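PDB 6UYH: prolyl-tRNA synthetase from Naegleria fowleri, which probably joins proline to its cognate tRNA in an ATP-dependent reaction, as a class II aminoacyl-tRNA synthetase. Local coordinates for residues Pro118-Ile123 and Trp167-Ser172. Sequence-based numbering, arbitrary orientation.
Sequences PTSETI and WQEGHS. With HFG (7-bromo-6-chloro-3-{3-[(2R,3S)-3-hydroxypiperidin-2-yl]-2-oxopropyl}quinazolin-4(3H)-one), chain D; ANP (phosphoaminophosphonic acid-adenylate ester), chain C.
The indole of W167 meets T119 at its edge, where CH2 lies 3.5 Å from OG1 close to the ring plane; ANP O5' reaches the edge too, while E169 CB rests on one face near the rim. E121 OE2 comes 3.6 Å from H171 CE1 at the edge of the imidazole, the carboxylate plane turned 79° from the ring. Between these two rings the carboxylate of E169 spans the segments. Its OE2 accepts the S120 backbone N (3.0 Å) through the syn lone pair and H171 NE2 (2.8 Å) from above its plane, and its OE1 accepts S120 OG (2.6 Å), tilted out on the same face. Q144 adds a further bond to OE1, and Y125 holds H171 ND1, so several donors grip this buried acid, which helps fix the imidazole in turn. T119 OG1 donates to E121 OE1 (2.6 Å), helping to orient the second carboxylate. With OG1 set anti to the backbone N (chi1 -179°), the hydroxyl also accepts from N1' of HFG (2.9 Å), which donates to E121 OE2 as well (2.6 Å). W167 CH2 and E169 CB lie against piperidine C5'. This exemplifies the prolyl-tRNA synthetase amino acid pocket in the class II core, T119 and E121 probably holding the proline amine likewise.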
# COMPACT_ATOMS: atom_id res chain seq x y z
N PRO A 118 -15.69 6.04 -1.59
CA PRO A 118 -16.37 5.04 -0.75
C PRO A 118 -16.29 3.65 -1.34
O PRO A 118 -16.67 2.65 -0.71
CB PRO A 118 -17.82 5.55 -0.74
CG PRO A 118 -17.98 6.14 -2.12
CD PRO A 118 -16.62 6.71 -2.51
N THR A 119 -15.83 3.61 -2.59
CA THR A 119 -15.65 2.47 -3.49
C THR A 119 -15.37 3.10 -4.84
O THR A 119 -15.67 4.29 -5.02
CB THR A 119 -16.87 1.53 -3.52
OG1 THR A 119 -16.58 0.43 -4.40
CG2 THR A 119 -18.12 2.26 -4.02
N SER A 120 -14.80 2.38 -5.81
CA SER A 120 -14.23 3.04 -6.98
C SER A 120 -14.94 2.77 -8.31
O SER A 120 -14.39 3.12 -9.36
CB SER A 120 -12.75 2.70 -7.11
OG SER A 120 -12.07 3.16 -5.96
N GLU A 121 -16.15 2.18 -8.31
CA GLU A 121 -16.85 1.96 -9.58
C GLU A 121 -16.96 3.24 -10.41
O GLU A 121 -16.66 3.24 -11.61
CB GLU A 121 -18.25 1.41 -9.32
CG GLU A 121 -18.31 -0.09 -9.00
CD GLU A 121 -18.03 -0.39 -7.54
OE1 GLU A 121 -17.79 0.55 -6.75
OE2 GLU A 121 -18.06 -1.58 -7.17
N THR A 122 -17.41 4.34 -9.79
CA THR A 122 -17.63 5.58 -10.55
C THR A 122 -16.33 6.33 -10.82
O THR A 122 -16.33 7.25 -11.66
CB THR A 122 -18.60 6.52 -9.82
OG1 THR A 122 -18.03 6.96 -8.58
CG2 THR A 122 -19.95 5.83 -9.58
N ILE A 123 -15.25 5.94 -10.15
CA ILE A 123 -13.92 6.51 -10.37
C ILE A 123 -13.22 5.81 -11.53
O ILE A 123 -12.49 6.44 -12.30
CB ILE A 123 -13.09 6.40 -9.08
CG1 ILE A 123 -13.77 7.18 -7.95
CG2 ILE A 123 -11.63 6.85 -9.29
CD1 ILE A 123 -13.06 7.04 -6.59
N TRP A 167 -8.70 -1.91 2.05
CA TRP A 167 -9.18 -3.09 1.34
C TRP A 167 -8.36 -3.28 0.07
O TRP A 167 -7.47 -2.48 -0.24
CB TRP A 167 -10.68 -3.00 1.05
CG TRP A 167 -11.16 -2.07 -0.07
CD1 TRP A 167 -10.40 -1.25 -0.88
CD2 TRP A 167 -12.52 -1.86 -0.46
NE1 TRP A 167 -11.23 -0.57 -1.75
CE2 TRP A 167 -12.53 -0.93 -1.52
CE3 TRP A 167 -13.74 -2.40 -0.02
CZ2 TRP A 167 -13.71 -0.51 -2.13
CZ3 TRP A 167 -14.91 -1.98 -0.63
CH2 TRP A 167 -14.88 -1.04 -1.67
N GLN A 168 -8.65 -4.35 -0.64
CA GLN A 168 -8.41 -4.40 -2.08
C GLN A 168 -9.77 -4.41 -2.74
O GLN A 168 -10.72 -4.99 -2.20
CB GLN A 168 -7.60 -5.62 -2.53
CG GLN A 168 -8.19 -7.00 -2.14
CD GLN A 168 -9.38 -7.49 -3.00
OE1 GLN A 168 -10.24 -8.23 -2.50
NE2 GLN A 168 -9.42 -7.11 -4.28
N GLU A 169 -9.88 -3.73 -3.88
CA GLU A 169 -11.04 -3.86 -4.74
C GLU A 169 -10.57 -4.25 -6.14
O GLU A 169 -9.69 -3.59 -6.71
CB GLU A 169 -11.90 -2.57 -4.77
CG GLU A 169 -11.12 -1.31 -5.16
CD GLU A 169 -11.98 -0.06 -5.12
OE1 GLU A 169 -11.48 0.97 -4.62
OE2 GLU A 169 -13.13 -0.11 -5.60
N GLY A 170 -11.15 -5.32 -6.67
CA GLY A 170 -10.86 -5.78 -8.01
C GLY A 170 -12.05 -5.49 -8.91
O GLY A 170 -13.19 -5.59 -8.47
N HIS A 171 -11.77 -5.09 -10.14
CA HIS A 171 -12.79 -4.71 -11.12
C HIS A 171 -12.38 -5.32 -12.44
O HIS A 171 -11.34 -4.95 -13.00
CB HIS A 171 -12.90 -3.19 -11.23
CG HIS A 171 -13.31 -2.51 -9.96
ND1 HIS A 171 -14.61 -2.12 -9.72
CD2 HIS A 171 -12.61 -2.17 -8.86
CE1 HIS A 171 -14.69 -1.56 -8.53
NE2 HIS A 171 -13.49 -1.58 -7.98
N SER A 172 -13.17 -6.26 -12.96
CA SER A 172 -12.83 -6.95 -14.19
C SER A 172 -13.94 -6.78 -15.23
O SER A 172 -15.11 -6.64 -14.89
CB SER A 172 -12.60 -8.44 -13.93
OG SER A 172 -11.47 -8.61 -13.10
O4' HFG D . -18.78 -0.99 -2.62
C21 HFG D . -19.74 -1.64 -2.97
C3' HFG D . -19.65 -2.66 -4.08
C2' HFG D . -18.26 -3.28 -4.31
N1' HFG D . -17.29 -2.30 -4.81
C6' HFG D . -16.01 -2.93 -5.17
C5' HFG D . -15.38 -3.63 -3.99
C4' HFG D . -16.37 -4.63 -3.37
C39 HFG D . -17.69 -3.95 -3.06
O7' HFG D . -18.62 -4.93 -2.56
C1' HFG D . -21.11 -1.45 -2.32
N3 HFG D . -21.24 -0.14 -1.68
C4 HFG D . -21.30 0.98 -2.50
O11 HFG D . -21.29 0.87 -3.72
C10 HFG D . -21.32 2.25 -1.77
C5 HFG D . -21.39 3.46 -2.47
C2 HFG D . -21.22 -0.03 -0.32
N1 HFG D . -21.22 1.06 0.36
C9 HFG D . -21.25 2.25 -0.38
C8 HFG D . -21.19 3.46 0.31
C7 HFG D . -21.24 4.64 -0.40
BR1 HFG D . -21.05 6.26 0.57
C6 HFG D . -21.36 4.65 -1.77
CL1 HFG D . -21.55 6.13 -2.65
PG ANP C . -21.77 -4.08 5.46
O1G ANP C . -23.12 -4.56 5.77
O2G ANP C . -21.76 -2.51 5.62
O3G ANP C . -20.81 -4.79 6.49
PB ANP C . -21.15 -3.59 2.57
O1B ANP C . -22.14 -3.94 1.56
O2B ANP C . -21.27 -2.08 2.91
N3B ANP C . -21.30 -4.49 3.94
PA ANP C . -19.01 -3.78 0.63
O1A ANP C . -19.55 -4.77 -0.32
O2A ANP C . -19.20 -2.39 0.12
O3A ANP C . -19.72 -3.86 2.06
O5' ANP C . -17.46 -3.95 1.02
C5' ANP C . -16.59 -5.07 0.72
C4' ANP C . -16.20 -5.69 2.03
O4' ANP C . -15.56 -4.70 2.87
C3' ANP C . -17.38 -6.18 2.85
O3' ANP C . -17.75 -7.50 2.45
C2' ANP C . -16.85 -6.15 4.28
O2' ANP C . -16.23 -7.38 4.61
C1' ANP C . -15.85 -4.97 4.24
N9 ANP C . -16.35 -3.75 4.85
C8 ANP C . -17.49 -3.07 4.53
N7 ANP C . -17.69 -1.99 5.25
C5 ANP C . -16.60 -1.96 6.11
C6 ANP C . -16.22 -1.07 7.13
N6 ANP C . -16.89 0.04 7.44
N1 ANP C . -15.09 -1.35 7.82
C2 ANP C . -14.38 -2.44 7.48
N3 ANP C . -14.63 -3.34 6.53
C4 ANP C . -15.76 -3.04 5.88